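Local coordinates for protein MgGH51 (PDB 6ZPZ) that probably hydrolyses terminal alpha-L-arabinofuranosyl residues from arabinose-containing polysaccharides, as a retaining family 51 glycoside hydrolase, at residues I25-D30 with V486-W491; V399-T404 with Y425-Y430; T548-A553 with I622-N627. All coordinates share one frame; numbering follows the deposited sequence.

Contact 1 (I25-D30 with V486-W491); sequences INHSGD and VNSTQW. With NAG (2-acetamido-2-deoxy-beta-D-glucopyranose), chain C; LX5 ([(1~{S},2~{S},3~{S},4~{S})-2-(hydroxymethyl)-3,4-bis(oxidanyl)cyclopentyl] hydrogen sulfate), chain G.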
loop_
_atom_site.group_PDB
_atom_site.type_symbol
_atom_site.label_atom_id
_atom_site.label_comp_id
_atom_site.label_asym_id
_atom_site.label_seq_id
_atom_site.Cartn_x
_atom_site.Cartn_y
_atom_site.Cartn_z
ATOM N N ILE A 25 -1.895 6.758 0.292
ATOM C CA ILE A 25 -3.195 7.349 -0.120
ATOM C C ILE A 25 -4.220 6.811 0.867
ATOM O O ILE A 25 -4.028 5.687 1.330
ATOM C CB ILE A 25 -3.581 7.007 -1.570
ATOM C CG1 ILE A 25 -4.854 7.736 -1.998
ATOM C CG2 ILE A 25 -3.728 5.501 -1.781
ATOM C CD1 ILE A 25 -5.243 7.467 -3.434
ATOM N N ASN A 26 -5.212 7.608 1.252
ATOM C CA ASN A 26 -6.201 7.155 2.266
ATOM C C ASN A 26 -5.471 6.702 3.538
ATOM O O ASN A 26 -5.926 5.726 4.131
ATOM C CB ASN A 26 -7.016 5.959 1.758
ATOM C CG ASN A 26 -7.599 6.147 0.381
ATOM O OD1 ASN A 26 -8.128 7.217 0.061
ATOM N ND2 ASN A 26 -7.596 5.088 -0.404
ATOM N N HIS A 27 -4.347 7.318 3.928
ATOM C CA HIS A 27 -3.519 6.871 5.088
ATOM C C HIS A 27 -3.247 5.355 4.967
ATOM O O HIS A 27 -3.450 4.560 5.914
ATOM C CB HIS A 27 -4.182 7.313 6.389
ATOM C CG HIS A 27 -3.914 8.754 6.661
ATOM N ND1 HIS A 27 -2.751 9.206 7.252
ATOM C CD2 HIS A 27 -4.607 9.853 6.320
ATOM C CE1 HIS A 27 -2.799 10.528 7.342
ATOM N NE2 HIS A 27 -3.921 10.934 6.761
ATOM N N SER A 28 -2.811 4.940 3.797
ATOM C CA SER A 28 -2.372 3.556 3.555
ATOM C C SER A 28 -0.997 3.317 4.204
ATOM O O SER A 28 -0.642 2.145 4.439
ATOM C CB SER A 28 -2.349 3.294 2.098
ATOM O OG SER A 28 -1.405 4.136 1.495
ATOM N N GLY A 29 -0.155 4.357 4.251
ATOM C CA GLY A 29 1.198 4.311 4.839
ATOM C C GLY A 29 1.119 4.733 6.290
ATOM O O GLY A 29 0.862 3.916 7.205
ATOM N N ASP A 30 1.265 6.018 6.511
ATOM C CA ASP A 30 1.031 6.588 7.845
ATOM C C ASP A 30 -0.444 6.390 8.166
ATOM O O ASP A 30 -1.247 6.791 7.352
ATOM C CB ASP A 30 1.346 8.064 7.847
ATOM C CG ASP A 30 2.810 8.390 7.663
ATOM O OD1 ASP A 30 3.669 7.650 8.175
ATOM O OD2 ASP A 30 3.079 9.399 6.967
ATOM N N VAL A 486 -10.746 4.117 6.623
ATOM C CA VAL A 486 -12.158 4.542 6.458
ATOM C C VAL A 486 -12.370 5.908 7.123
ATOM O O VAL A 486 -13.372 6.548 6.810
ATOM C CB VAL A 486 -13.152 3.494 6.993
ATOM C CG1 VAL A 486 -13.109 2.213 6.178
ATOM C CG2 VAL A 486 -12.928 3.171 8.443
ATOM N N ASN A 487 -11.484 6.362 7.990
ATOM C CA ASN A 487 -11.633 7.680 8.646
ATOM C C ASN A 487 -10.871 8.743 7.860
ATOM O O ASN A 487 -10.957 9.916 8.243
ATOM C CB ASN A 487 -11.197 7.618 10.112
ATOM C CG ASN A 487 -12.071 6.618 10.858
ATOM O OD1 ASN A 487 -11.588 5.628 11.401
ATOM N ND2 ASN A 487 -13.382 6.843 10.840
ATOM N N SER A 488 -10.149 8.356 6.809
ATOM C CA SER A 488 -9.436 9.360 5.982
ATOM C C SER A 488 -9.266 8.832 4.571
ATOM O O SER A 488 -8.194 8.336 4.238
ATOM C CB SER A 488 -8.149 9.742 6.604
ATOM O OG SER A 488 -7.586 10.885 5.971
ATOM N N THR A 489 -10.320 9.007 3.791
ATOM C CA THR A 489 -10.476 8.460 2.429
ATOM C C THR A 489 -10.388 9.605 1.434
ATOM O O THR A 489 -11.171 10.533 1.575
ATOM C CB THR A 489 -11.802 7.711 2.354
ATOM O OG1 THR A 489 -11.701 6.619 3.276
ATOM C CG2 THR A 489 -12.074 7.242 0.960
ATOM N N GLN A 490 -9.439 9.541 0.500
ATOM C CA GLN A 490 -9.390 10.492 -0.634
ATOM C C GLN A 490 -9.914 9.800 -1.889
ATOM O O GLN A 490 -10.087 10.471 -2.859
ATOM C CB GLN A 490 -7.988 11.032 -0.831
ATOM C CG GLN A 490 -7.470 11.845 0.332
ATOM C CD GLN A 490 -6.940 10.981 1.464
ATOM O OE1 GLN A 490 -6.118 10.111 1.248
ATOM N NE2 GLN A 490 -7.433 11.194 2.681
ATOM N N TRP A 491 -10.067 8.475 -1.869
ATOM C CA TRP A 491 -10.372 7.686 -3.073
ATOM C C TRP A 491 -11.089 6.418 -2.647
ATOM O O TRP A 491 -10.640 5.804 -1.670
ATOM C CB TRP A 491 -9.111 7.350 -3.870
ATOM C CG TRP A 491 -9.458 6.646 -5.134
ATOM C CD1 TRP A 491 -9.794 5.334 -5.297
ATOM C CD2 TRP A 491 -9.569 7.254 -6.431
ATOM N NE1 TRP A 491 -10.050 5.075 -6.612
ATOM C CE2 TRP A 491 -9.905 6.225 -7.332
ATOM C CE3 TRP A 491 -9.375 8.546 -6.918
ATOM C CZ2 TRP A 491 -10.116 6.468 -8.684
ATOM C CZ3 TRP A 491 -9.590 8.789 -8.258
ATOM C CH2 TRP A 491 -9.965 7.762 -9.125
HETATM C C1 NAG C . -14.321 5.987 11.516
HETATM C C2 NAG C . -15.132 6.781 12.512
HETATM C C3 NAG C . -16.091 5.880 13.266
HETATM C C4 NAG C . -16.851 5.006 12.285
HETATM C C5 NAG C . -15.898 4.281 11.327
HETATM C C6 NAG C . -16.573 3.405 10.265
HETATM C C7 NAG C . -14.125 8.751 13.529
HETATM C C8 NAG C . -13.257 9.296 14.602
HETATM N N2 NAG C . -14.236 7.418 13.462
HETATM O O3 NAG C . -17.000 6.739 13.996
HETATM O O4 NAG C . -17.685 4.073 13.042
HETATM O O5 NAG C . -15.147 5.247 10.617
HETATM O O6 NAG C . -17.317 4.197 9.305
HETATM O O7 NAG C . -14.732 9.493 12.780
HETATM C C1 LX5 G . -4.623 7.169 -9.730
HETATM C C2 LX5 G . -3.482 6.752 -10.627
HETATM C C6 LX5 G . -4.899 6.393 -7.251
HETATM C C5 LX5 G . -4.094 7.182 -8.291
HETATM C C3 LX5 G . -2.196 7.012 -9.900
HETATM C C4 LX5 G . -2.630 6.813 -8.450
HETATM O O7 LX5 G . -4.871 4.983 -7.497
HETATM O O8 LX5 G . -1.999 7.746 -7.570
HETATM O O9 LX5 G . -1.118 6.188 -10.371
HETATM O O10 LX5 G . -4.757 8.489 -10.249
HETATM S S11 LX5 G . -6.102 9.113 -10.407
HETATM O O12 LX5 G . -6.388 9.075 -8.975
HETATM O O13 LX5 G . -6.065 10.453 -10.987
HETATM O O14 LX5 G . -6.834 8.189 -11.322
#
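N26 lays its carboxamide alongside the backbone of T489, Q490 and W491, and its OD1 accepts hydrogen bonds from two successive backbone N-H groups there. The firmer bond comes from Q490 N, 2.7 Å from N26 OD1 and in the plane of the side-chain carbonyl; W491 N adds a weak one at 3.0 Å to N26 OD1. With CG beside its own backbone N (chi1 -49°), N26 swings the amide against the facing loop, and because ND2 is hydrogen-bonded to L483 O, both ends of the group are held and its rotation is fixed. Q490 answers in kind. Its chain folds back at chi2 (81°) and delivers OE1 to within 2.7 Å of N26 N, the donor tilted somewhat from the carbonyl plane, so that each side-chain oxygen takes the backbone N-H of the other residue. N26 CA also makes a CH...O contact of 3.0 Å with S488 O, where the two backbones run close. Next to it, S488 OG meets the imidazole edge of H27 near the ring plane, 3.2 Å from CD2 of H27. That ring is stacked on Y263, and its ND1 donates to D30 O. On the ligand side, I25 CD1 packs on W491 CB at 3.9 Å, and the indole presents CZ3 of W491 to sulfate oxygen O12 of LX5 at 3.3 Å. Away from the pocket, N487 ND2 carries an N-linked NAG. Loops following the first and last strands of the barrel thus meet beside the ligand, forming part of the active-site wall of a (beta/alpha)8 glycosidase.

Contact 2 (V399-T404 with Y425-Y430); sequences VHVYQT and YFEGEY. With LX5 ([(1~{S},2~{S},3~{S},4~{S})-2-(hydroxymethyl)-3,4-bis(oxidanyl)cyclopentyl] hydrogen sulfate), chain G.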
loop_
_atom_site.group_PDB
_atom_site.type_symbol
_atom_site.label_atom_id
_atom_site.label_comp_id
_atom_site.label_asym_id
_atom_site.label_seq_id
_atom_site.Cartn_x
_atom_site.Cartn_y
_atom_site.Cartn_z
ATOM N N VAL A 399 -0.296 0.370 -17.975
ATOM C CA VAL A 399 -1.654 0.685 -18.504
ATOM C C VAL A 399 -2.612 0.821 -17.328
ATOM O O VAL A 399 -2.685 -0.105 -16.490
ATOM C CB VAL A 399 -2.148 -0.386 -19.500
ATOM C CG1 VAL A 399 -3.514 0.018 -20.075
ATOM C CG2 VAL A 399 -1.130 -0.633 -20.607
ATOM N N HIS A 400 -3.274 1.965 -17.266
ATOM C CA HIS A 400 -4.240 2.347 -16.215
ATOM C C HIS A 400 -5.663 2.380 -16.771
ATOM O O HIS A 400 -5.865 2.937 -17.868
ATOM C CB HIS A 400 -3.848 3.706 -15.637
ATOM C CG HIS A 400 -2.552 3.674 -14.903
ATOM N ND1 HIS A 400 -2.102 4.753 -14.165
ATOM C CD2 HIS A 400 -1.633 2.696 -14.740
ATOM C CE1 HIS A 400 -0.962 4.457 -13.601
ATOM N NE2 HIS A 400 -0.632 3.197 -13.949
ATOM N N VAL A 401 -6.622 1.879 -15.995
ATOM C CA VAL A 401 -8.039 2.074 -16.345
ATOM C C VAL A 401 -8.880 1.999 -15.086
ATOM O O VAL A 401 -8.813 1.005 -14.344
ATOM C CB VAL A 401 -8.519 1.114 -17.448
ATOM C CG1 VAL A 401 -8.427 -0.353 -17.080
ATOM C CG2 VAL A 401 -9.936 1.466 -17.878
ATOM N N TYR A 402 -9.609 3.073 -14.878
ATOM C CA TYR A 402 -10.764 3.159 -13.960
ATOM C C TYR A 402 -12.025 3.182 -14.818
ATOM O O TYR A 402 -12.103 3.991 -15.767
ATOM C CB TYR A 402 -10.599 4.377 -13.064
ATOM C CG TYR A 402 -9.557 4.204 -11.990
ATOM C CD1 TYR A 402 -9.416 3.004 -11.312
ATOM C CD2 TYR A 402 -8.729 5.252 -11.634
ATOM C CE1 TYR A 402 -8.489 2.869 -10.309
ATOM C CE2 TYR A 402 -7.790 5.128 -10.626
ATOM C CZ TYR A 402 -7.656 3.915 -9.978
ATOM O OH TYR A 402 -6.784 3.771 -8.947
ATOM N N GLN A 403 -12.962 2.282 -14.532
ATOM C CA GLN A 403 -14.153 2.154 -15.416
ATOM C C GLN A 403 -15.289 1.503 -14.622
ATOM O O GLN A 403 -15.145 1.304 -13.375
ATOM C CB GLN A 403 -13.756 1.411 -16.714
ATOM C CG GLN A 403 -13.682 2.281 -17.975
ATOM C CD GLN A 403 -15.008 2.920 -18.352
ATOM O OE1 GLN A 403 -16.064 2.523 -17.885
ATOM N NE2 GLN A 403 -14.960 3.949 -19.184
ATOM N N THR A 404 -16.399 1.238 -15.304
ATOM C CA THR A 404 -17.593 0.615 -14.709
ATOM C C THR A 404 -17.335 -0.878 -14.663
ATOM O O THR A 404 -16.569 -1.379 -15.477
ATOM C CB THR A 404 -18.859 0.898 -15.538
ATOM O OG1 THR A 404 -18.639 0.234 -16.781
ATOM C CG2 THR A 404 -19.172 2.361 -15.750
ATOM N N TYR A 425 3.200 -5.686 -20.811
ATOM C CA TYR A 425 2.239 -4.713 -20.294
ATOM C C TYR A 425 1.995 -5.017 -18.824
ATOM O O TYR A 425 1.832 -6.170 -18.452
ATOM C CB TYR A 425 0.998 -4.699 -21.182
ATOM C CG TYR A 425 1.295 -4.227 -22.581
ATOM C CD1 TYR A 425 1.302 -2.875 -22.888
ATOM C CD2 TYR A 425 1.677 -5.113 -23.567
ATOM C CE1 TYR A 425 1.586 -2.431 -24.166
ATOM C CE2 TYR A 425 2.007 -4.681 -24.838
ATOM C CZ TYR A 425 1.968 -3.335 -25.134
ATOM O OH TYR A 425 2.279 -2.927 -26.391
ATOM N N PHE A 426 2.000 -3.949 -18.052
ATOM C CA PHE A 426 1.706 -3.893 -16.609
ATOM C C PHE A 426 0.381 -3.172 -16.457
ATOM O O PHE A 426 0.301 -1.950 -16.736
ATOM C CB PHE A 426 2.841 -3.173 -15.884
ATOM C CG PHE A 426 2.647 -2.897 -14.418
ATOM C CD1 PHE A 426 1.834 -3.695 -13.619
ATOM C CD2 PHE A 426 3.309 -1.831 -13.825
ATOM C CE1 PHE A 426 1.706 -3.423 -12.266
ATOM C CE2 PHE A 426 3.201 -1.573 -12.474
ATOM C CZ PHE A 426 2.387 -2.365 -11.693
ATOM N N GLU A 427 -0.650 -3.898 -16.039
ATOM C CA GLU A 427 -1.928 -3.238 -15.734
ATOM C C GLU A 427 -1.806 -2.701 -14.311
ATOM O O GLU A 427 -2.310 -3.345 -13.404
ATOM C CB GLU A 427 -3.101 -4.185 -15.915
ATOM C CG GLU A 427 -4.416 -3.433 -15.995
ATOM C CD GLU A 427 -4.833 -2.978 -17.372
ATOM O OE1 GLU A 427 -4.194 -3.386 -18.341
ATOM O OE2 GLU A 427 -5.759 -2.170 -17.451
ATOM N N GLY A 428 -1.177 -1.535 -14.156
ATOM C CA GLY A 428 -0.564 -1.126 -12.885
ATOM C C GLY A 428 -1.551 -0.403 -11.996
ATOM O O GLY A 428 -1.246 -0.218 -10.795
ATOM N N GLU A 429 -2.688 -0.013 -12.560
ATOM C CA GLU A 429 -3.735 0.699 -11.807
ATOM C C GLU A 429 -5.070 0.425 -12.475
ATOM O O GLU A 429 -5.307 0.937 -13.609
ATOM C CB GLU A 429 -3.410 2.184 -11.826
ATOM C CG GLU A 429 -4.311 2.963 -10.952
ATOM C CD GLU A 429 -4.181 4.423 -11.246
ATOM O OE1 GLU A 429 -3.611 5.124 -10.389
ATOM O OE2 GLU A 429 -4.672 4.861 -12.326
ATOM N N TYR A 430 -5.898 -0.408 -11.855
ATOM C CA TYR A 430 -7.235 -0.695 -12.416
ATOM C C TYR A 430 -8.197 -0.954 -11.276
ATOM O O TYR A 430 -7.777 -1.385 -10.199
ATOM C CB TYR A 430 -7.162 -1.818 -13.455
ATOM C CG TYR A 430 -6.991 -3.213 -12.930
ATOM C CD1 TYR A 430 -5.740 -3.703 -12.610
ATOM C CD2 TYR A 430 -8.069 -4.055 -12.729
ATOM C CE1 TYR A 430 -5.552 -5.000 -12.180
ATOM C CE2 TYR A 430 -7.913 -5.349 -12.269
ATOM C CZ TYR A 430 -6.646 -5.833 -11.989
ATOM O OH TYR A 430 -6.472 -7.105 -11.535
HETATM C C1 LX5 G . -4.623 7.169 -9.730
HETATM C C2 LX5 G . -3.482 6.752 -10.627
HETATM C C6 LX5 G . -4.899 6.393 -7.251
HETATM C C5 LX5 G . -4.094 7.182 -8.291
HETATM C C3 LX5 G . -2.196 7.012 -9.900
HETATM C C4 LX5 G . -2.630 6.813 -8.450
HETATM O O7 LX5 G . -4.871 4.983 -7.497
HETATM O O8 LX5 G . -1.999 7.746 -7.570
HETATM O O9 LX5 G . -1.118 6.188 -10.371
HETATM O O10 LX5 G . -4.757 8.489 -10.249
HETATM S S11 LX5 G . -6.102 9.113 -10.407
HETATM O O12 LX5 G . -6.388 9.075 -8.975
HETATM O O13 LX5 G . -6.065 10.453 -10.987
HETATM O O14 LX5 G . -6.834 8.189 -11.322
#
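E429 rests on H400 on one side and Y402 on another, and its carboxylate is joined to the ligand: E429 OE1 is covalently bonded to C2 of LX5 at 1.7 Å. Y402 OH shares a hydrogen bond of 2.7 Å with O7 of LX5, which lies in the plane of the phenol ring and itself donates to E429 OE1. CG of E429 stands anti to the backbone N (chi1 -173°) and the chain runs on extended, which carries the carboxylate to the ligand carbon. Both neighbours flank that course. The H400 imidazole lies face-on to E429 CB, whose distance to the H400 ring centroid is 3.4 Å at only 9° from the ring normal, a CH-pi contact, while Y402 OH touches E429 CG at 3.3 Å. H400 is in turn held at both nitrogens, ND1 by E351 and NE2 by D398. Beneath this shell the strands pair in parallel, their axes 34° apart. V401 N donates to E429 O at 2.9 Å, tying the backbone of E429 to the neighbouring strand, and V399 N reaches F426 O at 2.7 Å; a weak bond of 3.1 Å joins G428 N to V399 O, next to the inverse gamma turn centred on E427. G428 CA lies over one face of the F426 ring, where a CB would clash. On the sheet face away from the ligand, V401 CG1 packs on Y430 CB at 4.1 Å, and both side chains touch F408 of helix 405-410, which links the strands. E429, at the end of the seventh barrel strand, occupies the nucleophile position of a clan GH-A (beta/alpha)8 barrel, and its bond to the ligand is consistent with that role.

Contact 3 (T548-A553 with I622-N627); sequences TFIKIA and ITVTTN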
loop_
_atom_site.group_PDB
_atom_site.type_symbol
_atom_site.label_atom_id
_atom_site.label_comp_id
_atom_site.label_asym_id
_atom_site.label_seq_id
_atom_site.Cartn_x
_atom_site.Cartn_y
_atom_site.Cartn_z
ATOM N N THR A 548 -4.665 -27.894 -11.724
ATOM C CA THR A 548 -5.227 -27.173 -12.876
ATOM C C THR A 548 -6.261 -26.226 -12.297
ATOM O O THR A 548 -7.153 -26.694 -11.566
ATOM C CB THR A 548 -5.748 -28.155 -13.925
ATOM O OG1 THR A 548 -4.663 -29.011 -14.317
ATOM C CG2 THR A 548 -6.315 -27.458 -15.135
ATOM N N PHE A 549 -6.103 -24.942 -12.587
ATOM C CA PHE A 549 -6.939 -23.880 -11.993
ATOM C C PHE A 549 -7.823 -23.319 -13.078
ATOM O O PHE A 549 -7.333 -22.598 -13.974
ATOM C CB PHE A 549 -6.053 -22.829 -11.339
ATOM C CG PHE A 549 -5.005 -23.408 -10.419
ATOM C CD1 PHE A 549 -5.339 -23.841 -9.142
ATOM C CD2 PHE A 549 -3.683 -23.526 -10.838
ATOM C CE1 PHE A 549 -4.358 -24.316 -8.278
ATOM C CE2 PHE A 549 -2.712 -24.020 -9.981
ATOM C CZ PHE A 549 -3.050 -24.447 -8.717
ATOM N N ILE A 550 -9.099 -23.643 -12.972
ATOM C CA ILE A 550 -10.146 -23.121 -13.890
ATOM C C ILE A 550 -10.803 -21.951 -13.171
ATOM O O ILE A 550 -11.530 -22.173 -12.186
ATOM C CB ILE A 550 -11.152 -24.226 -14.239
ATOM C CG1 ILE A 550 -10.463 -25.413 -14.912
ATOM C CG2 ILE A 550 -12.299 -23.670 -15.070
ATOM C CD1 ILE A 550 -11.230 -26.688 -14.724
ATOM N N LYS A 551 -10.478 -20.737 -13.593
ATOM C CA LYS A 551 -11.051 -19.525 -12.992
ATOM C C LYS A 551 -12.185 -19.024 -13.884
ATOM O O LYS A 551 -11.989 -18.808 -15.090
ATOM C CB LYS A 551 -9.935 -18.512 -12.737
ATOM C CG LYS A 551 -8.916 -19.033 -11.744
ATOM C CD LYS A 551 -7.998 -18.006 -11.154
ATOM C CE LYS A 551 -7.014 -17.447 -12.154
ATOM N NZ LYS A 551 -5.624 -17.890 -11.876
ATOM N N ILE A 552 -13.326 -18.791 -13.267
ATOM C CA ILE A 552 -14.578 -18.439 -13.976
ATOM C C ILE A 552 -15.125 -17.181 -13.335
ATOM O O ILE A 552 -15.403 -17.207 -12.121
ATOM C CB ILE A 552 -15.614 -19.574 -13.877
ATOM C CG1 ILE A 552 -14.997 -20.936 -14.195
ATOM C CG2 ILE A 552 -16.797 -19.209 -14.761
ATOM C CD1 ILE A 552 -15.849 -22.120 -13.823
ATOM N N ALA A 553 -15.374 -16.192 -14.169
ATOM C CA ALA A 553 -15.981 -14.908 -13.776
ATOM C C ALA A 553 -17.336 -14.834 -14.484
ATOM O O ALA A 553 -17.399 -14.811 -15.749
ATOM C CB ALA A 553 -15.077 -13.779 -14.167
ATOM N N ILE A 622 -12.160 -23.585 -9.901
ATOM C CA ILE A 622 -12.264 -25.067 -9.845
ATOM C C ILE A 622 -10.854 -25.613 -10.025
ATOM O O ILE A 622 -10.152 -25.226 -11.015
ATOM C CB ILE A 622 -13.239 -25.650 -10.887
ATOM C CG1 ILE A 622 -14.681 -25.187 -10.656
ATOM C CG2 ILE A 622 -13.131 -27.159 -10.883
ATOM C CD1 ILE A 622 -15.617 -25.521 -11.772
ATOM N N THR A 623 -10.404 -26.371 -9.042
ATOM C CA THR A 623 -9.045 -26.935 -9.037
ATOM C C THR A 623 -9.168 -28.449 -9.182
ATOM O O THR A 623 -9.763 -29.055 -8.304
ATOM C CB THR A 623 -8.264 -26.546 -7.779
ATOM O OG1 THR A 623 -8.213 -25.115 -7.625
ATOM C CG2 THR A 623 -6.859 -27.117 -7.836
ATOM N N VAL A 624 -8.617 -28.995 -10.257
ATOM C CA VAL A 624 -8.534 -30.462 -10.529
ATOM C C VAL A 624 -7.070 -30.796 -10.777
ATOM O O VAL A 624 -6.297 -29.869 -11.036
ATOM C CB VAL A 624 -9.417 -30.898 -11.716
ATOM C CG1 VAL A 624 -10.887 -30.750 -11.392
ATOM C CG2 VAL A 624 -9.089 -30.174 -13.012
ATOM N N THR A 625 -6.702 -32.072 -10.687
ATOM C CA THR A 625 -5.375 -32.557 -11.109
ATOM C C THR A 625 -5.536 -33.178 -12.491
ATOM O O THR A 625 -6.452 -34.013 -12.684
ATOM C CB THR A 625 -4.767 -33.509 -10.083
ATOM O OG1 THR A 625 -4.648 -32.769 -8.866
ATOM C CG2 THR A 625 -3.419 -34.028 -10.536
ATOM N N THR A 626 -4.717 -32.714 -13.427
ATOM C CA THR A 626 -4.686 -33.219 -14.811
ATOM C C THR A 626 -3.265 -33.684 -15.106
ATOM O O THR A 626 -2.322 -33.058 -14.629
ATOM C CB THR A 626 -5.175 -32.165 -15.801
ATOM O OG1 THR A 626 -4.180 -31.153 -15.912
ATOM C CG2 THR A 626 -6.476 -31.524 -15.372
ATOM N N ASN A 627 -3.145 -34.813 -15.789
ATOM C CA ASN A 627 -1.867 -35.322 -16.335
ATOM C C ASN A 627 -2.187 -35.801 -17.753
ATOM O O ASN A 627 -1.259 -36.017 -18.508
ATOM C CB ASN A 627 -1.246 -36.336 -15.376
ATOM C CG ASN A 627 -0.658 -35.660 -14.144
ATOM O OD1 ASN A 627 -1.102 -35.885 -13.022
ATOM N ND2 ASN A 627 0.341 -34.813 -14.332
ATOM O OXT ASN A 627 -3.373 -35.945 -18.163
#
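Rotation about chi1 to 72° sets OG1 of T626 between its backbone N and carbonyl carbon, and at chi1 -58° T548 keeps OG1 beside its own N. The two side chains cross at about a right angle, and T626 OG1 donates to T548 OG1 at 2.7 Å. R541 NE bonds to the T626 hydroxyl and G546 O to that of T548, so a short polar chain runs across the strand end. With a valine in place of T626, the T548 hydroxyl would probably lose this donor and R541 one of its partners. Backbone bonds continue the pairing: T548 and V624, then I550 and I622, form hydrogen-bonded antiparallel pairs, with I550 N 2.7 Å from I622 O. Between them, in the non-hydrogen-bonded F549-T623 pair, the side chains lie side by side and T623 OG1 meets the ring edge at F549 CD1, 3.5 Å away. On the face that carries T548, the isoleucines and V624 pack together: I552 CD1 touches I622 CD1 at 4.0 Å, and F610, Y612 and F564 pack against these isoleucines. Neighbouring antiparallel strands whose isoleucine face packs on strands 560-565 and 609-614, outside their own sheet, fit the beta-sandwich domain at the C-terminus of family 51 enzymes.

Contacts 1 and 2 belong to the catalytic barrel and share LX5, whereas contact 3 lies in the C-terminal beta-sandwich, its nearest atoms about 10 Å from contact 2 and about 21 Å from contact 1. W491 of contact 1 packs directly on Y402 of contact 2, W491 CZ2 to Y402 CE2 at 3.3 Å, so that both rings lie beside the sulfate. Contact 1 is partly buried and joins irregular loops through side-chain-to-backbone bonds. Contacts 2 and 3 are buried and pair strands, parallel in contact 2 and antiparallel in contact 3; in contact 2 E429 and Y402 bond the ligand, while contact 3 combines an isoleucine-rich face with threonine hydroxyls.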